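Local coordinates for putative uncharacterized protein Smu.1393c (Streptococcus mutans, PDB 4L9A) that probably hydrolyses carboxylic esters, being an alpha/beta hydrolase classed as a carboxylesterase, at residues Ala50-Thr55 and Phe214-Ala219; Asp64-Ser69 and Ser277-Val282; Asp95-Ile100 and Met128-Lys133; Leu114-His117 and Ala123-Gln126; Asp173-Leu178 and Gln193-Tyr198. One frame throughout, in Å; residues are numbered along the deposited sequence.

How the interactions relate
From the N terminus, the chain leaves strand 43-47 through loop 50-55, which interaction 1 ties to residues 214-219. Before that loop closes, interaction 2 opens at 64-69 and ends far away on helix 275-287, so these two contacts cross. Both enclose the other three. Interaction 3 joins helices 93-106 and 120-130 and itself encloses interaction 4, which lays helix 120-130 on strand 111-117; the two share that helix and touch. Interaction 5 follows in series, pairing helices 171-185 and 188-206, and packs against the phenylalanines of interaction 1. Interactions 2 to 4 lie among the central sheet and the helices and loop packed on it, while interactions 1 and 5 bring the helical insertion to the loop after strand 43-47.

Interaction 1 of 5, residues Ala50-Thr55 and Phe214-Ala219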
# COMPACT_ATOMS: atom_id res chain seq x y z
N ALA A 50 -5.45 -1.20 4.13
CA ALA A 50 -5.99 -1.95 5.25
C ALA A 50 -6.73 -3.10 4.62
O ALA A 50 -7.45 -2.93 3.64
CB ALA A 50 -6.94 -1.07 6.08
N GLY A 51 -6.53 -4.29 5.15
CA GLY A 51 -7.10 -5.46 4.53
C GLY A 51 -6.30 -6.66 4.95
O GLY A 51 -5.31 -6.51 5.66
N PHE A 52 -6.72 -7.84 4.51
CA PHE A 52 -6.11 -9.09 4.94
C PHE A 52 -5.29 -9.72 3.84
O PHE A 52 -4.64 -10.73 4.06
CB PHE A 52 -7.18 -10.11 5.37
CG PHE A 52 -7.97 -9.70 6.59
CD1 PHE A 52 -7.52 -8.68 7.41
CD2 PHE A 52 -9.15 -10.35 6.90
CE1 PHE A 52 -8.24 -8.30 8.52
CE2 PHE A 52 -9.88 -9.98 8.02
CZ PHE A 52 -9.44 -8.96 8.83
N PHE A 53 -5.33 -9.15 2.63
CA PHE A 53 -4.56 -9.73 1.54
C PHE A 53 -3.05 -9.64 1.79
O PHE A 53 -2.56 -8.66 2.34
CB PHE A 53 -4.87 -9.03 0.22
CG PHE A 53 -6.34 -8.97 -0.11
CD1 PHE A 53 -7.07 -10.13 -0.29
CD2 PHE A 53 -6.97 -7.75 -0.26
CE1 PHE A 53 -8.41 -10.07 -0.61
CE2 PHE A 53 -8.33 -7.68 -0.58
CZ PHE A 53 -9.05 -8.83 -0.76
N SER A 54 -2.31 -10.65 1.36
CA SER A 54 -0.84 -10.57 1.42
C SER A 54 -0.39 -9.65 0.29
O SER A 54 -1.04 -9.58 -0.75
CB SER A 54 -0.20 -11.96 1.27
OG SER A 54 1.19 -11.90 1.53
N THR A 55 0.71 -8.94 0.50
CA THR A 55 1.03 -7.79 -0.35
C THR A 55 1.47 -8.18 -1.75
O THR A 55 1.03 -7.58 -2.74
CB THR A 55 2.05 -6.87 0.33
OG1 THR A 55 1.45 -6.32 1.50
CG2 THR A 55 2.48 -5.73 -0.61
N PHE A 214 -7.69 -6.20 22.20
CA PHE A 214 -7.14 -6.35 20.85
C PHE A 214 -7.42 -5.17 19.94
O PHE A 214 -8.57 -4.77 19.78
CB PHE A 214 -7.66 -7.61 20.18
CG PHE A 214 -7.05 -7.86 18.83
CD1 PHE A 214 -7.75 -7.58 17.67
CD2 PHE A 214 -5.75 -8.34 18.73
CE1 PHE A 214 -7.17 -7.80 16.43
CE2 PHE A 214 -5.17 -8.56 17.49
CZ PHE A 214 -5.88 -8.30 16.34
N LYS A 215 -6.37 -4.65 19.32
CA LYS A 215 -6.48 -3.62 18.29
C LYS A 215 -5.78 -4.15 17.06
O LYS A 215 -4.60 -4.51 17.13
CB LYS A 215 -5.82 -2.32 18.73
CG LYS A 215 -6.46 -1.68 19.94
CD LYS A 215 -7.93 -1.40 19.69
CE LYS A 215 -8.61 -0.94 20.97
NZ LYS A 215 -7.87 0.18 21.62
N ILE A 216 -6.49 -4.19 15.95
CA ILE A 216 -5.96 -4.83 14.75
C ILE A 216 -4.91 -3.95 14.07
O ILE A 216 -4.04 -4.44 13.34
CB ILE A 216 -7.08 -5.20 13.77
CG1 ILE A 216 -6.56 -6.15 12.69
CG2 ILE A 216 -7.71 -3.93 13.17
CD1 ILE A 216 -7.63 -6.99 12.05
N ARG A 217 -4.95 -2.65 14.32
CA ARG A 217 -4.01 -1.75 13.64
C ARG A 217 -3.52 -0.62 14.53
O ARG A 217 -4.24 -0.16 15.42
CB ARG A 217 -4.64 -1.19 12.38
CG ARG A 217 -3.69 -0.38 11.50
CD ARG A 217 -4.29 -0.16 10.12
NE ARG A 217 -4.76 -1.42 9.56
CZ ARG A 217 -6.02 -1.87 9.66
NH1 ARG A 217 -6.93 -1.14 10.30
NH2 ARG A 217 -6.35 -3.03 9.12
N LEU A 218 -2.30 -0.16 14.28
CA LEU A 218 -1.76 0.97 15.03
C LEU A 218 -2.65 2.20 14.84
O LEU A 218 -3.27 2.37 13.80
CB LEU A 218 -0.33 1.25 14.58
CG LEU A 218 -0.10 1.67 13.12
CD1 LEU A 218 -0.31 3.18 12.94
CD2 LEU A 218 1.31 1.24 12.69
N ALA A 219 -2.72 3.05 15.85
CA ALA A 219 -3.54 4.25 15.75
C ALA A 219 -2.71 5.42 15.25
O ALA A 219 -1.55 5.59 15.66
CB ALA A 219 -4.19 4.57 17.08
O HOH W 1 -5.34 -6.08 8.87
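Phe52 meets Ile216 and Ala50 meets Arg217 where two loops of the alpha/beta hydrolase fold come together at the surface. Segment 50-55 follows strand 43-47, the place where many members of the family carry part of the oxyanion hole, and 214-219 lies in the long loop between helix 188-206 and strand 235-239. The more sheltered half is apolar. Phe52 CE1 stands 3.8 Å from Ile216 CD1, the methyl arriving at the ring edge near its plane while the two side chains cross at about a right angle. That ring is backed by Tyr198, Cys201 and Leu205 of helix 188-206. Ile216 reaches it because CG1 is anti to the backbone N (chi1 -167°). The other half, no less close, is more open to solvent. Arg217, bent at chi3 (-50°), turns one face of its guanidinium to Ala50, whose CB sits 3.6 Å above that plane, offset toward the rim; this is plain van der Waals contact. A water fills in between the loops. It donates to Gly51 O at 3.2 Å, lies in plane at the edge of the Phe52 ring, and accepts only a weak bond, also 3.2 Å, from Arg217 NH2.

Interaction 2 of 5, residues Asp64-Ser69 and Ser277-Val282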
# COMPACT_ATOMS: atom_id res chain seq x y z
N ASP A 64 4.10 -8.53 -11.73
CA ASP A 64 4.30 -9.34 -12.93
C ASP A 64 4.73 -8.52 -14.14
O ASP A 64 5.34 -9.06 -15.06
CB ASP A 64 3.04 -10.12 -13.28
CG ASP A 64 2.74 -11.21 -12.27
OD1 ASP A 64 3.63 -11.52 -11.46
OD2 ASP A 64 1.61 -11.74 -12.29
N LYS A 65 4.40 -7.23 -14.16
CA LYS A 65 4.70 -6.40 -15.33
C LYS A 65 6.04 -5.65 -15.26
O LYS A 65 6.47 -5.05 -16.25
CB LYS A 65 3.56 -5.42 -15.59
CG LYS A 65 2.23 -6.06 -15.97
CD LYS A 65 1.22 -4.98 -16.37
CE LYS A 65 -0.14 -5.56 -16.70
NZ LYS A 65 -0.71 -6.30 -15.55
N LEU A 66 6.70 -5.66 -14.11
CA LEU A 66 7.98 -4.97 -13.99
C LEU A 66 9.10 -5.82 -14.61
O LEU A 66 9.03 -7.05 -14.58
CB LEU A 66 8.29 -4.65 -12.52
CG LEU A 66 7.43 -3.56 -11.85
CD1 LEU A 66 7.61 -3.53 -10.34
CD2 LEU A 66 7.72 -2.19 -12.46
N PRO A 67 10.12 -5.17 -15.20
CA PRO A 67 11.25 -5.88 -15.81
C PRO A 67 11.99 -6.69 -14.75
O PRO A 67 12.13 -6.22 -13.62
CB PRO A 67 12.16 -4.75 -16.30
CG PRO A 67 11.31 -3.53 -16.31
CD PRO A 67 10.30 -3.71 -15.23
N ASP A 68 12.46 -7.88 -15.11
CA ASP A 68 13.09 -8.76 -14.13
C ASP A 68 14.30 -8.11 -13.47
O ASP A 68 14.73 -8.52 -12.39
CB ASP A 68 13.47 -10.08 -14.78
CG ASP A 68 12.27 -10.85 -15.28
OD1 ASP A 68 11.92 -10.69 -16.47
OD2 ASP A 68 11.67 -11.59 -14.48
N SER A 69 14.85 -7.09 -14.12
CA SER A 69 16.04 -6.42 -13.61
C SER A 69 15.73 -5.54 -12.39
O SER A 69 16.61 -5.20 -11.61
CB SER A 69 16.69 -5.58 -14.72
OG SER A 69 15.72 -4.83 -15.42
N SER A 277 -2.00 1.31 -17.36
CA SER A 277 -1.75 2.74 -17.21
C SER A 277 -0.64 3.01 -16.20
O SER A 277 0.24 3.84 -16.43
CB SER A 277 -3.03 3.47 -16.81
OG SER A 277 -2.78 4.85 -16.62
N ILE A 278 -0.69 2.30 -15.07
CA ILE A 278 0.33 2.46 -14.04
C ILE A 278 1.72 2.16 -14.60
O ILE A 278 2.65 2.94 -14.43
CB ILE A 278 0.02 1.58 -12.81
CG1 ILE A 278 -1.31 2.02 -12.18
CG2 ILE A 278 1.17 1.63 -11.80
CD1 ILE A 278 -1.89 1.01 -11.17
N LEU A 279 1.84 1.03 -15.29
CA LEU A 279 3.13 0.65 -15.86
C LEU A 279 3.63 1.67 -16.87
O LEU A 279 4.82 1.99 -16.93
CB LEU A 279 3.05 -0.74 -16.49
CG LEU A 279 3.48 -1.88 -15.56
CD1 LEU A 279 4.98 -1.80 -15.29
CD2 LEU A 279 2.70 -1.87 -14.26
N GLU A 280 2.72 2.17 -17.69
CA GLU A 280 3.06 3.19 -18.67
C GLU A 280 3.70 4.42 -17.98
O GLU A 280 4.76 4.89 -18.38
CB GLU A 280 1.79 3.59 -19.43
CG GLU A 280 2.00 4.32 -20.72
CD GLU A 280 0.69 4.55 -21.45
OE1 GLU A 280 -0.23 3.70 -21.30
OE2 GLU A 280 0.57 5.57 -22.15
N LYS A 281 3.05 4.93 -16.94
CA LYS A 281 3.61 6.05 -16.17
C LYS A 281 4.91 5.69 -15.46
O LYS A 281 5.83 6.50 -15.39
CB LYS A 281 2.60 6.54 -15.13
CG LYS A 281 1.27 6.94 -15.73
CD LYS A 281 1.47 7.83 -16.94
CE LYS A 281 0.18 7.94 -17.74
NZ LYS A 281 0.46 8.57 -19.06
N VAL A 282 4.99 4.47 -14.94
CA VAL A 282 6.19 4.04 -14.24
C VAL A 282 7.39 3.99 -15.18
O VAL A 282 8.46 4.50 -14.86
CB VAL A 282 6.01 2.67 -13.57
CG1 VAL A 282 7.35 1.99 -13.40
CG2 VAL A 282 5.31 2.83 -12.23
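Lys65 and Leu66 pack on Leu279 and Val282 in a largely buried apolar contact, which fastens the loop entering strand 71-75 of the alpha/beta hydrolase sheet to the C-terminal helix 275-287. Leu279 is the central piece. Its CG presses on Lys65 CB at 3.5 Å, and Lys65 CD comes to 3.9 Å from the same CG, so the lysine lends its aliphatic stem to the hydrophobic surface. Of the two Leu279 methyls, CD1 reaches Lys65 O at 3.7 Å and Leu66 CD2 at 4.0 Å, while CD2 stays over the lysine stem. Leu279 has a chi1 of -94°, off a staggered value, perhaps a concession to this close packing. Leu66 CD2 also approaches Val282 CG1 at 4.3 Å, a looser touch that spreads the contact over one further helical turn. The charged end of Lys65 does not share in this packing: the chain turns at chi4 (60°), and NZ is hydrogen-bonded to Asn61 O and Thr275 OG1, which leaves the methylenes for Leu279. Further in, Leu66 rests on Phe44 and Phe46 of strand 43-47, Val282 on Phe44 and on Ile139 of strand 134-141, and Leu279 on Ile62 of helix 60-63, so loop and helix share one face of the sheet.

Interaction 3 of 5, residues Asp95-Ile100 and Met128-Lys133; sequences DWVNAI and MNQSSK
Lys133 NZ is gripped by three backbone carbonyls, those of Phe104, Phe107 and Phe109, beside the point where Gln130 leans on Val97 and helices 93-106 and 120-130 of the alpha/beta hydrolase fold pack side by side on the sheet. Two of these oxygens lie at or just beyond the C-terminal end of helix 93-106, where an ammonium group would be favoured by the helix dipole, and the ring of Phe109 adds a cation-pi contact. The lysine thus joins the end of one helix to the chain leaving the other.

Between the two segments themselves the packing is slight, with the nearest CA atoms, Val97 and Gln130, 9.0 Å apart. Gln130 spans the gap with a chain extended beyond CG and turns a face of its amide to a single methyl, which lies over the outer, OE1/NE2 end. Val97 offers CG1 for this, anti to the backbone N (chi1 170°), while CG2 faces Gln126 one helical turn earlier. Toward Val97 the amide makes only van der Waals contact. Asn98 reaches the rim of the same amide, but its OD1 meets Gln130 OE1 at 4.3 Å, oxygen facing oxygen without a bond. Nearer the sheet, Ile100 continues the packing on Ala123 and Ile127. The methyl CG1 of Val97 lies almost evenly off the amide, 4.0 Å from Gln130 NE2 and 4.1 Å from Gln130 OE1.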
# COMPACT_ATOMS: atom_id res chain seq x y z
N ASP A 95 6.74 3.12 15.13
CA ASP A 95 7.21 1.75 15.37
C ASP A 95 7.17 0.95 14.07
O ASP A 95 8.13 0.26 13.72
CB ASP A 95 6.38 1.08 16.48
CG ASP A 95 6.50 1.80 17.82
OD1 ASP A 95 7.64 2.02 18.29
OD2 ASP A 95 5.45 2.16 18.41
N TRP A 96 6.06 1.08 13.35
CA TRP A 96 5.90 0.35 12.10
C TRP A 96 6.91 0.86 11.06
O TRP A 96 7.54 0.07 10.36
CB TRP A 96 4.45 0.46 11.62
CG TRP A 96 4.14 -0.12 10.28
CD1 TRP A 96 3.42 0.48 9.28
CD2 TRP A 96 4.51 -1.42 9.78
NE1 TRP A 96 3.32 -0.37 8.21
CE2 TRP A 96 3.97 -1.53 8.48
CE3 TRP A 96 5.23 -2.50 10.31
CZ2 TRP A 96 4.15 -2.67 7.70
CZ3 TRP A 96 5.41 -3.63 9.53
CH2 TRP A 96 4.86 -3.71 8.24
N VAL A 97 7.09 2.18 11.00
CA VAL A 97 8.12 2.76 10.13
C VAL A 97 9.55 2.27 10.47
O VAL A 97 10.33 1.95 9.57
CB VAL A 97 8.07 4.31 10.12
CG1 VAL A 97 9.30 4.89 9.42
CG2 VAL A 97 6.81 4.79 9.43
N ASN A 98 9.88 2.21 11.76
CA ASN A 98 11.18 1.66 12.18
C ASN A 98 11.34 0.20 11.78
O ASN A 98 12.41 -0.22 11.37
CB ASN A 98 11.43 1.86 13.69
CG ASN A 98 11.72 3.32 14.04
OD1 ASN A 98 12.05 4.11 13.16
ND2 ASN A 98 11.59 3.68 15.32
N ALA A 99 10.26 -0.57 11.86
CA ALA A 99 10.33 -1.98 11.45
C ALA A 99 10.59 -2.07 9.95
O ALA A 99 11.41 -2.87 9.50
CB ALA A 99 9.05 -2.70 11.82
N ILE A 100 9.90 -1.25 9.16
CA ILE A 100 10.11 -1.26 7.72
C ILE A 100 11.54 -0.87 7.36
O ILE A 100 12.16 -1.50 6.50
CB ILE A 100 9.09 -0.36 6.98
CG1 ILE A 100 7.69 -0.92 7.17
CG2 ILE A 100 9.44 -0.25 5.49
CD1 ILE A 100 6.56 -0.01 6.67
N MSE A 128 10.19 7.75 3.22
CA MSE A 128 10.94 8.56 2.26
C MSE A 128 11.65 9.72 2.96
O MSE A 128 12.71 10.15 2.54
CB MSE A 128 10.02 9.08 1.15
CG MSE A 128 9.37 7.96 0.34
SE MSE A 128 8.27 8.65 -1.16
CE MSE A 128 6.68 9.21 -0.16
N ASN A 129 11.06 10.21 4.05
CA ASN A 129 11.65 11.30 4.82
C ASN A 129 12.79 10.83 5.73
O ASN A 129 13.66 11.62 6.10
CB ASN A 129 10.55 12.02 5.61
CG ASN A 129 11.06 13.18 6.44
OD1 ASN A 129 11.50 14.20 5.91
ND2 ASN A 129 10.98 13.03 7.76
N GLN A 130 12.82 9.54 6.08
CA GLN A 130 13.79 9.07 7.08
C GLN A 130 14.86 8.10 6.57
O GLN A 130 15.91 7.95 7.21
CB GLN A 130 13.07 8.39 8.25
CG GLN A 130 12.05 9.24 8.97
CD GLN A 130 11.37 8.47 10.08
OE1 GLN A 130 11.99 7.62 10.73
NE2 GLN A 130 10.08 8.75 10.29
N SER A 131 14.60 7.43 5.45
CA SER A 131 15.49 6.37 4.96
C SER A 131 16.79 6.92 4.41
O SER A 131 16.79 7.87 3.63
CB SER A 131 14.81 5.59 3.85
OG SER A 131 14.56 6.43 2.73
N SER A 132 17.91 6.31 4.78
CA SER A 132 19.20 6.72 4.23
C SER A 132 19.38 6.19 2.80
O SER A 132 20.22 6.69 2.06
CB SER A 132 20.36 6.29 5.13
OG SER A 132 20.08 5.05 5.74
N LYS A 133 18.59 5.19 2.43
CA LYS A 133 18.55 4.75 1.03
C LYS A 133 17.81 5.78 0.21
O LYS A 133 16.93 6.47 0.72
CB LYS A 133 17.91 3.36 0.90
CG LYS A 133 18.83 2.26 1.44
CD LYS A 133 18.27 0.85 1.27
CE LYS A 133 19.23 -0.16 1.91
NZ LYS A 133 19.02 -1.56 1.44

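Interaction 4 of 5, residues Leu114-His117 and Ala123-Gln126; sequences LCVH and AALQ
The imidazole of His117, at the end of the strand whose Leu114 and Val116 meet Ala124, meets three other rings, those of His268, Tyr269 and His271, with planes inclined at about 50°, 40° and 35°, and its NE2 is hydrogen-bonded to His268 O. Phe59 touches it as well. A second flat group, the amide of Gln126, lies on the far side of the helix, where NE2 makes a weak bond to Thr227 OG1.

Between these two lies the packing of strand 111-117 against helix 120-130, the first half of a beta-alpha-beta unit completed by strand 134-141. The sharp turn joining them is where alpha/beta hydrolases carry the nucleophile elbow, and this one probably serves likewise. Ala124 enters between two branched side chains of the strand. Its CB is 3.8 Å from Leu114 CD1 and equally 3.8 Å from Val116 CG1. Leu114 CD1 also rests against the helix backbone, 3.7 Å from Ala124 O. Val116 presents CG1, which lies beside its backbone N, and tucks CG2 into the crowded position between N and carbonyl carbon. Phe138 of strand 134-141 touches both Val116 and Ala124. With the strand's methyls meeting only the alanine methyl and its helix backbone, the contact depends on fit and burial rather than on directional bonds, and the short alanine lets the helix come down to a CA separation of 6.9 Å between Leu114 and Ala124.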
# COMPACT_ATOMS: atom_id res chain seq x y z
N LEU A 114 8.66 3.58 -3.83
CA LEU A 114 7.57 3.07 -3.01
C LEU A 114 6.30 3.04 -3.84
O LEU A 114 5.97 4.02 -4.52
CB LEU A 114 7.36 3.97 -1.80
CG LEU A 114 8.11 3.56 -0.54
CD1 LEU A 114 8.15 4.70 0.48
CD2 LEU A 114 7.46 2.31 0.04
N CYS A 115 5.58 1.92 -3.78
CA CYS A 115 4.29 1.79 -4.45
C CYS A 115 3.30 1.34 -3.39
O CYS A 115 3.46 0.28 -2.80
CB CYS A 115 4.36 0.77 -5.59
SG CYS A 115 2.77 0.51 -6.49
N VAL A 116 2.30 2.17 -3.12
CA VAL A 116 1.39 1.85 -2.02
C VAL A 116 -0.06 2.03 -2.43
O VAL A 116 -0.38 2.79 -3.36
CB VAL A 116 1.67 2.73 -0.78
CG1 VAL A 116 3.16 2.79 -0.50
CG2 VAL A 116 1.12 4.17 -0.98
N HIS A 117 -0.93 1.32 -1.71
CA HIS A 117 -2.36 1.52 -1.82
C HIS A 117 -2.88 2.08 -0.50
O HIS A 117 -2.46 1.64 0.57
CB HIS A 117 -3.06 0.19 -2.14
CG HIS A 117 -4.55 0.31 -2.26
ND1 HIS A 117 -5.42 -0.42 -1.49
CD2 HIS A 117 -5.31 1.09 -3.07
CE1 HIS A 117 -6.66 -0.12 -1.82
NE2 HIS A 117 -6.63 0.80 -2.77
N ALA A 123 2.79 5.39 6.21
CA ALA A 123 4.15 4.88 6.41
C ALA A 123 5.07 5.39 5.30
O ALA A 123 6.20 5.79 5.57
CB ALA A 123 4.14 3.34 6.43
N ALA A 124 4.59 5.38 4.07
CA ALA A 124 5.42 5.76 2.92
C ALA A 124 6.01 7.15 3.07
O ALA A 124 7.17 7.39 2.77
CB ALA A 124 4.60 5.65 1.61
N LEU A 125 5.20 8.10 3.55
CA LEU A 125 5.68 9.46 3.71
C LEU A 125 6.85 9.51 4.71
O LEU A 125 7.83 10.20 4.48
CB LEU A 125 4.54 10.38 4.12
CG LEU A 125 3.52 10.61 3.00
CD1 LEU A 125 2.21 11.14 3.57
CD2 LEU A 125 4.11 11.57 1.96
N GLN A 126 6.73 8.78 5.81
CA GLN A 126 7.79 8.79 6.83
C GLN A 126 9.04 8.08 6.33
O GLN A 126 10.15 8.54 6.55
CB GLN A 126 7.30 8.14 8.12
CG GLN A 126 5.97 8.68 8.61
CD GLN A 126 6.05 10.15 8.98
OE1 GLN A 126 7.14 10.67 9.23
NE2 GLN A 126 4.90 10.82 9.02

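Interaction 5 of 5, residues Asp173-Leu178 and Gln193-Tyr198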
# COMPACT_ATOMS: atom_id res chain seq x y z
N ASP A 173 -21.78 -8.96 2.22
CA ASP A 173 -21.81 -7.96 1.15
C ASP A 173 -20.42 -7.39 0.89
O ASP A 173 -19.97 -7.29 -0.25
CB ASP A 173 -22.75 -6.80 1.50
CG ASP A 173 -24.22 -7.19 1.45
OD1 ASP A 173 -24.56 -8.23 0.85
OD2 ASP A 173 -25.04 -6.43 2.01
N ARG A 174 -19.74 -6.99 1.97
CA ARG A 174 -18.42 -6.37 1.83
C ARG A 174 -17.40 -7.36 1.30
O ARG A 174 -16.59 -7.02 0.44
CB ARG A 174 -17.97 -5.75 3.15
CG ARG A 174 -18.80 -4.53 3.53
CD ARG A 174 -18.32 -3.86 4.79
NE ARG A 174 -18.50 -4.71 5.97
CZ ARG A 174 -19.64 -4.85 6.63
NH1 ARG A 174 -20.73 -4.20 6.24
NH2 ARG A 174 -19.70 -5.64 7.69
N LEU A 175 -17.47 -8.60 1.80
CA LEU A 175 -16.60 -9.66 1.31
C LEU A 175 -16.91 -9.96 -0.16
O LEU A 175 -16.00 -10.00 -0.99
CB LEU A 175 -16.78 -10.92 2.16
CG LEU A 175 -15.81 -12.08 1.97
CD1 LEU A 175 -14.42 -11.69 2.42
CD2 LEU A 175 -16.28 -13.32 2.74
N ASN A 176 -18.18 -10.17 -0.48
CA ASN A 176 -18.59 -10.45 -1.87
C ASN A 176 -18.23 -9.34 -2.86
O ASN A 176 -17.96 -9.61 -4.04
CB ASN A 176 -20.08 -10.77 -1.94
CG ASN A 176 -20.43 -12.07 -1.23
OD1 ASN A 176 -19.59 -12.96 -1.08
ND2 ASN A 176 -21.68 -12.19 -0.78
N TYR A 177 -18.23 -8.10 -2.40
CA TYR A 177 -17.82 -6.98 -3.24
C TYR A 177 -16.35 -7.13 -3.63
O TYR A 177 -16.00 -6.96 -4.80
CB TYR A 177 -18.07 -5.65 -2.53
CG TYR A 177 -17.53 -4.44 -3.26
CD1 TYR A 177 -18.28 -3.81 -4.26
CD2 TYR A 177 -16.29 -3.91 -2.94
CE1 TYR A 177 -17.78 -2.68 -4.91
CE2 TYR A 177 -15.79 -2.80 -3.58
CZ TYR A 177 -16.53 -2.19 -4.57
OH TYR A 177 -16.02 -1.07 -5.21
N LEU A 178 -15.49 -7.44 -2.67
CA LEU A 178 -14.07 -7.67 -2.96
C LEU A 178 -13.85 -8.89 -3.85
O LEU A 178 -13.03 -8.84 -4.77
CB LEU A 178 -13.26 -7.80 -1.68
CG LEU A 178 -13.19 -6.50 -0.88
CD1 LEU A 178 -12.48 -6.75 0.45
CD2 LEU A 178 -12.48 -5.41 -1.69
N GLN A 193 -5.16 -17.51 -5.22
CA GLN A 193 -4.00 -17.28 -4.37
C GLN A 193 -4.26 -16.05 -3.48
O GLN A 193 -4.10 -16.10 -2.26
CB GLN A 193 -2.72 -17.11 -5.21
CG GLN A 193 -1.42 -17.22 -4.41
CD GLN A 193 -1.23 -18.60 -3.75
OE1 GLN A 193 -1.51 -19.63 -4.36
NE2 GLN A 193 -0.76 -18.61 -2.51
N LEU A 194 -4.72 -14.96 -4.09
CA LEU A 194 -5.12 -13.78 -3.32
C LEU A 194 -6.02 -14.18 -2.15
O LEU A 194 -5.82 -13.74 -1.02
CB LEU A 194 -5.86 -12.78 -4.21
CG LEU A 194 -6.27 -11.45 -3.57
CD1 LEU A 194 -5.04 -10.60 -3.26
CD2 LEU A 194 -7.23 -10.67 -4.50
N TRP A 195 -7.03 -15.00 -2.42
CA TRP A 195 -7.98 -15.34 -1.36
C TRP A 195 -7.44 -16.37 -0.36
O TRP A 195 -7.89 -16.43 0.78
CB TRP A 195 -9.36 -15.70 -1.92
CG TRP A 195 -10.04 -14.44 -2.42
CD1 TRP A 195 -10.10 -13.99 -3.70
CD2 TRP A 195 -10.67 -13.43 -1.61
NE1 TRP A 195 -10.76 -12.78 -3.75
CE2 TRP A 195 -11.12 -12.42 -2.47
CE3 TRP A 195 -10.92 -13.31 -0.24
CZ2 TRP A 195 -11.79 -11.28 -2.01
CZ3 TRP A 195 -11.58 -12.19 0.22
CH2 TRP A 195 -12.02 -11.19 -0.67
N ARG A 196 -6.46 -17.18 -0.78
CA ARG A 196 -5.80 -18.08 0.17
C ARG A 196 -5.12 -17.27 1.27
O ARG A 196 -5.17 -17.64 2.43
CB ARG A 196 -4.80 -18.99 -0.53
CG ARG A 196 -5.43 -20.12 -1.30
CD ARG A 196 -4.38 -21.09 -1.85
NE ARG A 196 -5.01 -22.07 -2.73
CZ ARG A 196 -4.88 -22.08 -4.05
NH1 ARG A 196 -4.12 -21.17 -4.66
NH2 ARG A 196 -5.51 -23.01 -4.77
N GLY A 197 -4.51 -16.15 0.91
CA GLY A 197 -3.88 -15.29 1.91
C GLY A 197 -4.89 -14.62 2.83
O GLY A 197 -4.71 -14.58 4.06
N TYR A 198 -5.94 -14.07 2.25
CA TYR A 198 -7.04 -13.50 3.03
C TYR A 198 -7.55 -14.51 4.05
O TYR A 198 -7.68 -14.21 5.24
CB TYR A 198 -8.19 -13.10 2.11
CG TYR A 198 -9.34 -12.44 2.83
CD1 TYR A 198 -10.27 -13.19 3.52
CD2 TYR A 198 -9.49 -11.06 2.82
CE1 TYR A 198 -11.32 -12.59 4.19
CE2 TYR A 198 -10.53 -10.45 3.47
CZ TYR A 198 -11.44 -11.22 4.16
OH TYR A 198 -12.48 -10.61 4.81
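Leu175 and Leu178 face Trp195 and Tyr198 across two roughly antiparallel helical segments, whose axes run at 149° and approach no closer than 13.2 Å. That spacing is wide, and large aromatic side chains bridge it. Leu175, with CG anti to the backbone N (chi1 -170°), sends CD1 to both rings: it lies 3.6 Å from Trp195 CZ3 and 3.3 Å from Tyr198 OH, oblique to each. Behind that methyl the rings brace each other, Trp195 CZ3 standing 3.4 Å above the centre of the Tyr198 ring, with the two planes clearly inclined. Leu178 takes the neighbouring edge of the six-membered ring, CH2 and CZ2. Its CB is 3.7 Å from Trp195 CH2, and its carbonyl oxygen lies in the indole plane, at the edge. Ser182 pins the same corner, since its OG is hydrogen-bonded to both Leu178 O and Trp195 NE1 and so helps to fix the rotation of the indole. Both helices belong to the insertion between strands 134-141 and 235-239, the position of the cap in many alpha/beta hydrolases. Trp195 meets Phe53 edge-to-face, joining helix 188-206 to the loop after strand 43-47, while Leu178 touches Tyr269 in the loop after strand 260-263.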